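Local coordinates for protein putative dehydrogenase (Pseudarthrobacter phenanthrenivorans, PDB 6A3F) that catalyses the NAD(+)-dependent oxidation of levoglucosan to 3-dehydrolevoglucosan, working as a homotetramer of the Gfo/Idh/MocA family, at residues Met21-Gly27 and Ala54-Val60; Ala37-Ala41 and Tyr355-Ile360. All blocks are in the same frame, centred on the assembly; numbering follows the deposited sequence.

Interaction 1. Residues Met21-Gly27 and Ala54-Val60; sequences MQNLNVG and ALPVRKV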
ATOM      1  N   MET B  21     -26.587  10.897 -37.218  1.00 57.23           N
ATOM      2  CA  MET B  21     -26.483  10.144 -35.911  1.00 56.27           C
ATOM      3  C   MET B  21     -27.883   9.709 -35.457  1.00 53.41           C
ATOM      4  O   MET B  21     -28.744  10.535 -35.163  1.00 52.95           O
ATOM      5  CB  MET B  21     -25.851  11.004 -34.811  1.00 57.09           C
ATOM      6  CG  MET B  21     -25.529  10.241 -33.524  1.00 52.29           C
ATOM      7  SD  MET B  21     -24.854  11.306 -32.217  1.00 54.16           S
ATOM      8  CE  MET B  21     -26.004  12.681 -32.284  1.00 66.20           C
ATOM      9  N   GLN B  22     -28.085   8.396 -35.380  1.00 56.55           N
ATOM     10  CA  GLN B  22     -29.402   7.839 -35.139  1.00 54.27           C
ATOM     11  C   GLN B  22     -29.688   7.803 -33.628  1.00 48.27           C
ATOM     12  O   GLN B  22     -28.808   7.529 -32.797  1.00 40.68           O
ATOM     13  CB  GLN B  22     -29.489   6.439 -35.756  1.00 63.20           C
ATOM     14  CG  GLN B  22     -30.917   6.005 -36.085  1.00 75.53           C
ATOM     15  CD  GLN B  22     -31.023   4.539 -36.437  1.00 82.14           C
ATOM     16  OE1 GLN B  22     -30.058   3.928 -36.900  1.00 83.69           O
ATOM     17  NE2 GLN B  22     -32.201   3.964 -36.220  1.00 72.90           N
ATOM     18  N   ASN B  23     -30.941   8.063 -33.297  1.00 40.41           N
ATOM     19  CA  ASN B  23     -31.493   7.750 -31.994  1.00 41.01           C
ATOM     20  C   ASN B  23     -31.770   6.240 -31.905  1.00 42.35           C
ATOM     21  O   ASN B  23     -32.372   5.678 -32.805  1.00 42.85           O
ATOM     22  CB  ASN B  23     -32.761   8.547 -31.748  1.00 43.65           C
ATOM     23  CG  ASN B  23     -32.504  10.015 -31.518  1.00 47.38           C
ATOM     24  OD1 ASN B  23     -31.378  10.446 -31.312  1.00 47.69           O
ATOM     25  ND2 ASN B  23     -33.568  10.796 -31.523  1.00 55.86           N
ATOM     26  N   LEU B  24     -31.277   5.570 -30.862  1.00 37.00           N
ATOM     27  CA  LEU B  24     -31.566   4.153 -30.619  1.00 33.58           C
ATOM     28  C   LEU B  24     -32.327   4.030 -29.288  1.00 33.94           C
ATOM     29  O   LEU B  24     -31.846   4.453 -28.215  1.00 32.49           O
ATOM     30  CB  LEU B  24     -30.275   3.332 -30.610  1.00 32.99           C
ATOM     31  CG  LEU B  24     -29.606   3.096 -31.965  1.00 34.21           C
ATOM     32  CD1 LEU B  24     -28.226   2.549 -31.768  1.00 33.87           C
ATOM     33  CD2 LEU B  24     -30.401   2.148 -32.855  1.00 36.33           C
ATOM     34  N   ASN B  25     -33.541   3.482 -29.385  1.00 31.45           N
ATOM     35  CA  ASN B  25     -34.469   3.425 -28.288  1.00 31.94           C
ATOM     36  C   ASN B  25     -34.161   2.156 -27.488  1.00 32.06           C
ATOM     37  O   ASN B  25     -34.212   1.040 -28.000  1.00 30.45           O
ATOM     38  CB  ASN B  25     -35.927   3.472 -28.769  1.00 31.07           C
ATOM     39  CG  ASN B  25     -36.333   4.812 -29.345  1.00 29.36           C
ATOM     40  OD1 ASN B  25     -35.988   5.860 -28.818  1.00 32.34           O
ATOM     41  ND2 ASN B  25     -37.126   4.791 -30.402  1.00 35.50           N
ATOM     42  N   VAL B  26     -33.860   2.371 -26.215  1.00 29.58           N
ATOM     43  CA  VAL B  26     -33.524   1.299 -25.277  1.00 29.44           C
ATOM     44  C   VAL B  26     -34.736   0.961 -24.427  1.00 27.88           C
ATOM     45  O   VAL B  26     -35.344   1.865 -23.822  1.00 27.56           O
ATOM     46  CB  VAL B  26     -32.358   1.701 -24.346  1.00 29.31           C
ATOM     47  CG1 VAL B  26     -32.055   0.615 -23.328  1.00 28.29           C
ATOM     48  CG2 VAL B  26     -31.121   2.074 -25.143  1.00 29.63           C
ATOM     49  N   GLY B  27     -34.996  -0.339 -24.344  1.00 28.36           N
ATOM     50  CA  GLY B  27     -35.846  -0.911 -23.331  1.00 29.19           C
ATOM     51  C   GLY B  27     -35.036  -1.634 -22.265  1.00 27.87           C
ATOM     52  O   GLY B  27     -34.357  -2.594 -22.580  1.00 28.43           O
ATOM     53  N   ALA B  54     -24.115   6.575 -31.605  1.00 35.59           N
ATOM     54  CA  ALA B  54     -25.544   6.768 -31.719  1.00 35.73           C
ATOM     55  C   ALA B  54     -26.041   7.330 -30.393  1.00 38.06           C
ATOM     56  O   ALA B  54     -25.353   7.195 -29.389  1.00 40.62           O
ATOM     57  CB  ALA B  54     -26.240   5.462 -32.038  1.00 37.45           C
ATOM     58  N   LEU B  55     -27.227   7.929 -30.400  1.00 38.17           N
ATOM     59  CA  LEU B  55     -27.766   8.578 -29.219  1.00 36.57           C
ATOM     60  C   LEU B  55     -28.705   7.615 -28.489  1.00 34.93           C
ATOM     61  O   LEU B  55     -29.793   7.354 -28.967  1.00 32.58           O
ATOM     62  CB  LEU B  55     -28.520   9.852 -29.623  1.00 40.08           C
ATOM     63  CG  LEU B  55     -27.696  11.137 -29.603  1.00 45.12           C
ATOM     64  CD1 LEU B  55     -28.537  12.335 -30.024  1.00 50.05           C
ATOM     65  CD2 LEU B  55     -27.081  11.353 -28.218  1.00 45.21           C
ATOM     66  N   PRO B  56     -28.289   7.110 -27.326  1.00 32.67           N
ATOM     67  CA  PRO B  56     -29.187   6.203 -26.607  1.00 30.68           C
ATOM     68  C   PRO B  56     -30.396   7.000 -26.098  1.00 30.73           C
ATOM     69  O   PRO B  56     -30.248   8.124 -25.618  1.00 32.79           O
ATOM     70  CB  PRO B  56     -28.351   5.635 -25.451  1.00 30.43           C
ATOM     71  CG  PRO B  56     -26.920   5.890 -25.865  1.00 30.76           C
ATOM     72  CD  PRO B  56     -26.972   7.168 -26.670  1.00 31.89           C
ATOM     73  N   VAL B  57     -31.584   6.428 -26.226  1.00 31.00           N
ATOM     74  CA  VAL B  57     -32.769   7.032 -25.667  1.00 28.66           C
ATOM     75  C   VAL B  57     -33.356   6.035 -24.661  1.00 29.47           C
ATOM     76  O   VAL B  57     -33.539   4.855 -24.975  1.00 30.81           O
ATOM     77  CB  VAL B  57     -33.813   7.401 -26.749  1.00 29.48           C
ATOM     78  CG1 VAL B  57     -35.117   7.863 -26.104  1.00 30.29           C
ATOM     79  CG2 VAL B  57     -33.322   8.456 -27.730  1.00 31.01           C
ATOM     80  N   ARG B  58     -33.631   6.520 -23.466  1.00 29.77           N
ATOM     81  CA  ARG B  58     -34.190   5.721 -22.423  1.00 29.52           C
ATOM     82  C   ARG B  58     -35.698   5.656 -22.685  1.00 31.71           C
ATOM     83  O   ARG B  58     -36.436   6.449 -22.142  1.00 31.44           O
ATOM     84  CB  ARG B  58     -33.877   6.319 -21.046  1.00 27.60           C
ATOM     85  CG  ARG B  58     -32.387   6.368 -20.718  1.00 27.12           C
ATOM     86  CD  ARG B  58     -32.014   7.212 -19.508  1.00 27.55           C
ATOM     87  NE  ARG B  58     -31.849   8.613 -19.888  1.00 27.06           N
ATOM     88  CZ  ARG B  58     -31.962   9.662 -19.088  1.00 27.61           C
ATOM     89  NH1 ARG B  58     -32.295   9.530 -17.815  1.00 28.83           N
ATOM     90  NH2 ARG B  58     -31.806  10.867 -19.601  1.00 30.57           N
ATOM     91  N   LYS B  59     -36.111   4.718 -23.535  1.00 31.72           N
ATOM     92  CA  LYS B  59     -37.444   4.782 -24.124  1.00 32.42           C
ATOM     93  C   LYS B  59     -38.459   4.156 -23.170  1.00 31.05           C
ATOM     94  O   LYS B  59     -39.501   4.777 -22.854  1.00 31.77           O
ATOM     95  CB  LYS B  59     -37.470   4.099 -25.493  1.00 35.00           C
ATOM     96  CG  LYS B  59     -38.774   4.304 -26.266  1.00 31.84           C
ATOM     97  CD  LYS B  59     -39.123   5.767 -26.477  1.00 33.24           C
ATOM     98  CE  LYS B  59     -40.120   5.942 -27.601  1.00 40.50           C
ATOM     99  NZ  LYS B  59     -40.181   7.346 -28.073  1.00 43.88           N
ATOM    100  N   VAL B  60     -38.168   2.947 -22.710  1.00 30.61           N
ATOM    101  CA  VAL B  60     -39.124   2.211 -21.883  1.00 31.44           C
ATOM    102  C   VAL B  60     -38.380   1.348 -20.862  1.00 29.25           C
ATOM    103  O   VAL B  60     -37.356   0.797 -21.180  1.00 27.68           O
ATOM    104  CB  VAL B  60     -40.038   1.351 -22.777  1.00 31.87           C
ATOM    105  CG1 VAL B  60     -39.293   0.239 -23.483  1.00 33.16           C
ATOM    106  CG2 VAL B  60     -41.200   0.788 -21.995  1.00 33.19           C
TER
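Residues Met21-Gly27 and Ala54-Val60 contribute to the first two strands of the Rossmann fold, which run parallel and are joined through helix 35-48 in a beta-alpha-beta unit. Backbone bonds zip them together: Leu55 N gives to Gln22 O, Leu24 N to Leu55 O at 3.0 Å, Val57 N to Leu24 O, and Val26 N to Val57 O. Pro56 has no N-H to give, and it falls where this ladder needs none. Beyond Arg58, the centre of an inverse gamma turn, the register slips by one in a beta bulge, and Val26 O takes both Lys59 N at 3.0 Å and Val60 N at 3.2 Å.

Among the polar side chains, Asn25 lies alongside Val57, its OD1 3.4 Å from Val57 CB, while its ND2 gives to Asp93 O. The aliphatic part of Lys59 runs beside Asn25, taking NZ on to a salt bridge with Glu79.

Apolar contacts cluster at the start of the strands. Leu24 CD1 rests on Ala54 CB at 3.5 Å, on a face packed by Phe367. Met21 crosses Leu55 at about a right angle; a bend at chi3 (47°) turns its CE onto Leu55 CD1, a tight 3.4 Å.

Interaction 2. Residues Ala37-Ala41 and Tyr355-Ile360; sequences AHSLA and YGETKI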
ATOM      1  N   ALA B  37     -27.175   2.299 -12.717  1.00 22.04           N
ATOM      2  CA  ALA B  37     -25.908   2.200 -13.440  1.00 25.95           C
ATOM      3  C   ALA B  37     -26.158   2.115 -14.957  1.00 25.70           C
ATOM      4  O   ALA B  37     -25.371   2.638 -15.786  1.00 24.07           O
ATOM      5  CB  ALA B  37     -25.166   0.971 -12.952  1.00 25.98           C
ATOM      6  N   HIS B  38     -27.240   1.390 -15.317  1.00 24.69           N
ATOM      7  CA  HIS B  38     -27.707   1.284 -16.708  1.00 24.85           C
ATOM      8  C   HIS B  38     -28.129   2.662 -17.240  1.00 23.68           C
ATOM      9  O   HIS B  38     -27.699   3.065 -18.311  1.00 23.47           O
ATOM     10  CB  HIS B  38     -28.821   0.230 -16.817  1.00 25.20           C
ATOM     11  CG  HIS B  38     -28.409  -1.149 -16.419  1.00 25.67           C
ATOM     12  ND1 HIS B  38     -28.221  -2.167 -17.337  1.00 24.12           N
ATOM     13  CD2 HIS B  38     -28.212  -1.700 -15.196  1.00 25.25           C
ATOM     14  CE1 HIS B  38     -27.886  -3.261 -16.702  1.00 27.00           C
ATOM     15  NE2 HIS B  38     -27.877  -3.001 -15.386  1.00 26.27           N
ATOM     16  N   SER B  39     -28.959   3.365 -16.498  1.00 24.32           N
ATOM     17  CA  SER B  39     -29.535   4.603 -17.026  1.00 27.51           C
ATOM     18  C   SER B  39     -28.473   5.696 -17.020  1.00 27.31           C
ATOM     19  O   SER B  39     -28.482   6.537 -17.914  1.00 29.85           O
ATOM     20  CB  SER B  39     -30.781   4.995 -16.273  1.00 30.37           C
ATOM     21  OG  SER B  39     -30.513   5.043 -14.890  1.00 32.51           O
ATOM     22  N   LEU B  40     -27.509   5.614 -16.077  1.00 26.73           N
ATOM     23  CA  LEU B  40     -26.334   6.477 -16.118  1.00 27.02           C
ATOM     24  C   LEU B  40     -25.574   6.257 -17.420  1.00 24.81           C
ATOM     25  O   LEU B  40     -25.140   7.223 -18.033  1.00 26.64           O
ATOM     26  CB  LEU B  40     -25.418   6.151 -14.941  1.00 28.09           C
ATOM     27  CG  LEU B  40     -24.035   6.784 -14.996  1.00 30.37           C
ATOM     28  CD1 LEU B  40     -24.141   8.308 -14.976  1.00 31.96           C
ATOM     29  CD2 LEU B  40     -23.202   6.286 -13.836  1.00 32.58           C
ATOM     30  N   ALA B  41     -25.318   4.996 -17.768  1.00 23.52           N
ATOM     31  CA  ALA B  41     -24.545   4.704 -18.951  1.00 23.71           C
ATOM     32  C   ALA B  41     -25.208   5.325 -20.197  1.00 24.03           C
ATOM     33  O   ALA B  41     -24.514   5.947 -21.003  1.00 25.20           O
ATOM     34  CB  ALA B  41     -24.361   3.222 -19.120  1.00 23.33           C
ATOM     35  N   TYR B 355     -17.507   2.742 -10.707  1.00 19.98           N
ATOM     36  CA  TYR B 355     -18.211   1.672 -11.375  1.00 18.70           C
ATOM     37  C   TYR B 355     -18.876   2.193 -12.652  1.00 19.58           C
ATOM     38  O   TYR B 355     -18.938   1.498 -13.621  1.00 20.27           O
ATOM     39  CB  TYR B 355     -19.297   1.124 -10.446  1.00 19.08           C
ATOM     40  CG  TYR B 355     -20.069  -0.062 -10.986  1.00 20.41           C
ATOM     41  CD1 TYR B 355     -19.572  -1.356 -10.873  1.00 19.65           C
ATOM     42  CD2 TYR B 355     -21.281   0.114 -11.635  1.00 23.35           C
ATOM     43  CE1 TYR B 355     -20.255  -2.424 -11.427  1.00 21.00           C
ATOM     44  CE2 TYR B 355     -21.987  -0.953 -12.170  1.00 24.25           C
ATOM     45  CZ  TYR B 355     -21.482  -2.234 -12.052  1.00 22.55           C
ATOM     46  OH  TYR B 355     -22.227  -3.284 -12.528  1.00 24.75           O
ATOM     47  N   GLY B 356     -19.422   3.395 -12.575  1.00 18.62           N
ATOM     48  CA  GLY B 356     -20.188   3.983 -13.647  1.00 21.01           C
ATOM     49  C   GLY B 356     -19.390   4.076 -14.933  1.00 20.85           C
ATOM     50  O   GLY B 356     -19.929   3.782 -16.013  1.00 20.81           O
ATOM     51  N   GLU B 357     -18.111   4.467 -14.832  1.00 20.49           N
ATOM     52  CA  GLU B 357     -17.286   4.620 -16.057  1.00 20.01           C
ATOM     53  C   GLU B 357     -17.174   3.278 -16.800  1.00 19.33           C
ATOM     54  O   GLU B 357     -17.144   3.295 -18.031  1.00 19.43           O
ATOM     55  CB  GLU B 357     -15.900   5.203 -15.741  1.00 20.79           C
ATOM     56  CG  GLU B 357     -15.973   6.680 -15.404  1.00 22.84           C
ATOM     57  CD  GLU B 357     -16.173   7.029 -13.930  1.00 25.63           C
ATOM     58  OE1 GLU B 357     -16.671   6.184 -13.158  1.00 22.41           O
ATOM     59  OE2 GLU B 357     -15.793   8.135 -13.528  1.00 32.27           O
ATOM     60  N   THR B 358     -17.147   2.154 -16.092  1.00 20.03           N
ATOM     61  CA  THR B 358     -17.064   0.860 -16.770  1.00 21.99           C
ATOM     62  C   THR B 358     -18.334   0.637 -17.599  1.00 22.36           C
ATOM     63  O   THR B 358     -18.287   0.175 -18.741  1.00 22.66           O
ATOM     64  CB  THR B 358     -16.819  -0.304 -15.805  1.00 22.53           C
ATOM     65  OG1 THR B 358     -17.991  -0.625 -15.036  1.00 19.73           O
ATOM     66  CG2 THR B 358     -15.630  -0.014 -14.919  1.00 22.38           C
ATOM     67  N   LYS B 359     -19.460   1.018 -17.036  1.00 22.81           N
ATOM     68  CA  LYS B 359     -20.747   0.878 -17.773  1.00 22.49           C
ATOM     69  C   LYS B 359     -20.836   1.871 -18.945  1.00 21.39           C
ATOM     70  O   LYS B 359     -21.446   1.552 -19.992  1.00 20.58           O
ATOM     71  CB  LYS B 359     -21.934   1.061 -16.824  1.00 24.29           C
ATOM     72  CG  LYS B 359     -22.047   0.052 -15.691  1.00 27.42           C
ATOM     73  CD  LYS B 359     -22.224  -1.398 -16.159  1.00 27.64           C
ATOM     74  CE  LYS B 359     -23.605  -1.683 -16.737  1.00 29.54           C
ATOM     75  NZ  LYS B 359     -23.621  -3.039 -17.326  1.00 28.25           N
ATOM     76  N   ILE B 360     -20.265   3.066 -18.779  1.00 21.02           N
ATOM     77  CA  ILE B 360     -20.239   4.075 -19.837  1.00 20.56           C
ATOM     78  C   ILE B 360     -19.373   3.594 -21.020  1.00 23.27           C
ATOM     79  O   ILE B 360     -19.772   3.740 -22.215  1.00 23.11           O
ATOM     80  CB  ILE B 360     -19.821   5.463 -19.287  1.00 19.78           C
ATOM     81  CG1 ILE B 360     -20.888   6.061 -18.367  1.00 20.60           C
ATOM     82  CG2 ILE B 360     -19.544   6.419 -20.428  1.00 24.02           C
ATOM     83  CD1 ILE B 360     -20.408   7.196 -17.533  1.00 20.19           C
TER
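The Tyr355 ring receives Ala37 at its edge: the methyl CB sits in the ring plane, 3.8 Å from Tyr355 CE2. The ring reaches across because CG stands anti to the backbone N (chi1 -177°), and alanine is small enough to let the phenol come up against helix 35-48. Trp346 of the second subunit meets the same ring, the two planes about 60° apart. The imidazole of His38 has Lys359 NZ obliquely placed, 4.3 Å from His38 CE1, without a bond; ND1 of the histidine is hydrogen-bonded to Asp98 OD2, and the ammonium forms a salt bridge with Glu362.

Ala37-Ala41 lies on helix 35-48, which follows the NADH-binding residues Phe33 and Met34 of the Rossmann fold, and here packs against Tyr355-Ile360, on helix 355-371 from far along the chain, the segment axes 8.6 Å apart and crossing at -57°. Tyr355 is itself an NADH-binding residue and touches Met34 and Asn152, two others, so the packing borders the cofactor site.

Small residues permit the close approach. Gly356, having no side chain, lets the Leu40 methyl CD2 come directly onto its CA at 3.8 Å. Farther along, Ala41 CB meets Lys359 O at 3.5 Å, and Lys359 lays its own CB 3.9 Å from Ala37 O. Its chain, bent at chi2 and chi3, swings the ammonium round toward His38. Ile360 CG1 lies against Ala41 CA, 3.9 Å away.

From the N terminus the chain runs up strand 23-30, runs back along helix 35-48 and enters strand 55-62 beside and parallel to the first, where interaction 1 closes a short loop of 26 residues. Helix 35-48 lies within that loop and carries the first half of interaction 2. The second half arrives more than 300 residues later on helix 355-371, after the chain has built the rest of the Rossmann sheet and most of the mixed sheet of the C-terminal domain. The two contacts therefore cross along the chain. Arg58 CD packs 3.9 Å from Ser39 O, where they touch, and Phe367, farther along helix 355-371, reaches Leu24, Val26 and Pro56, tying this late helix to the first strand pair.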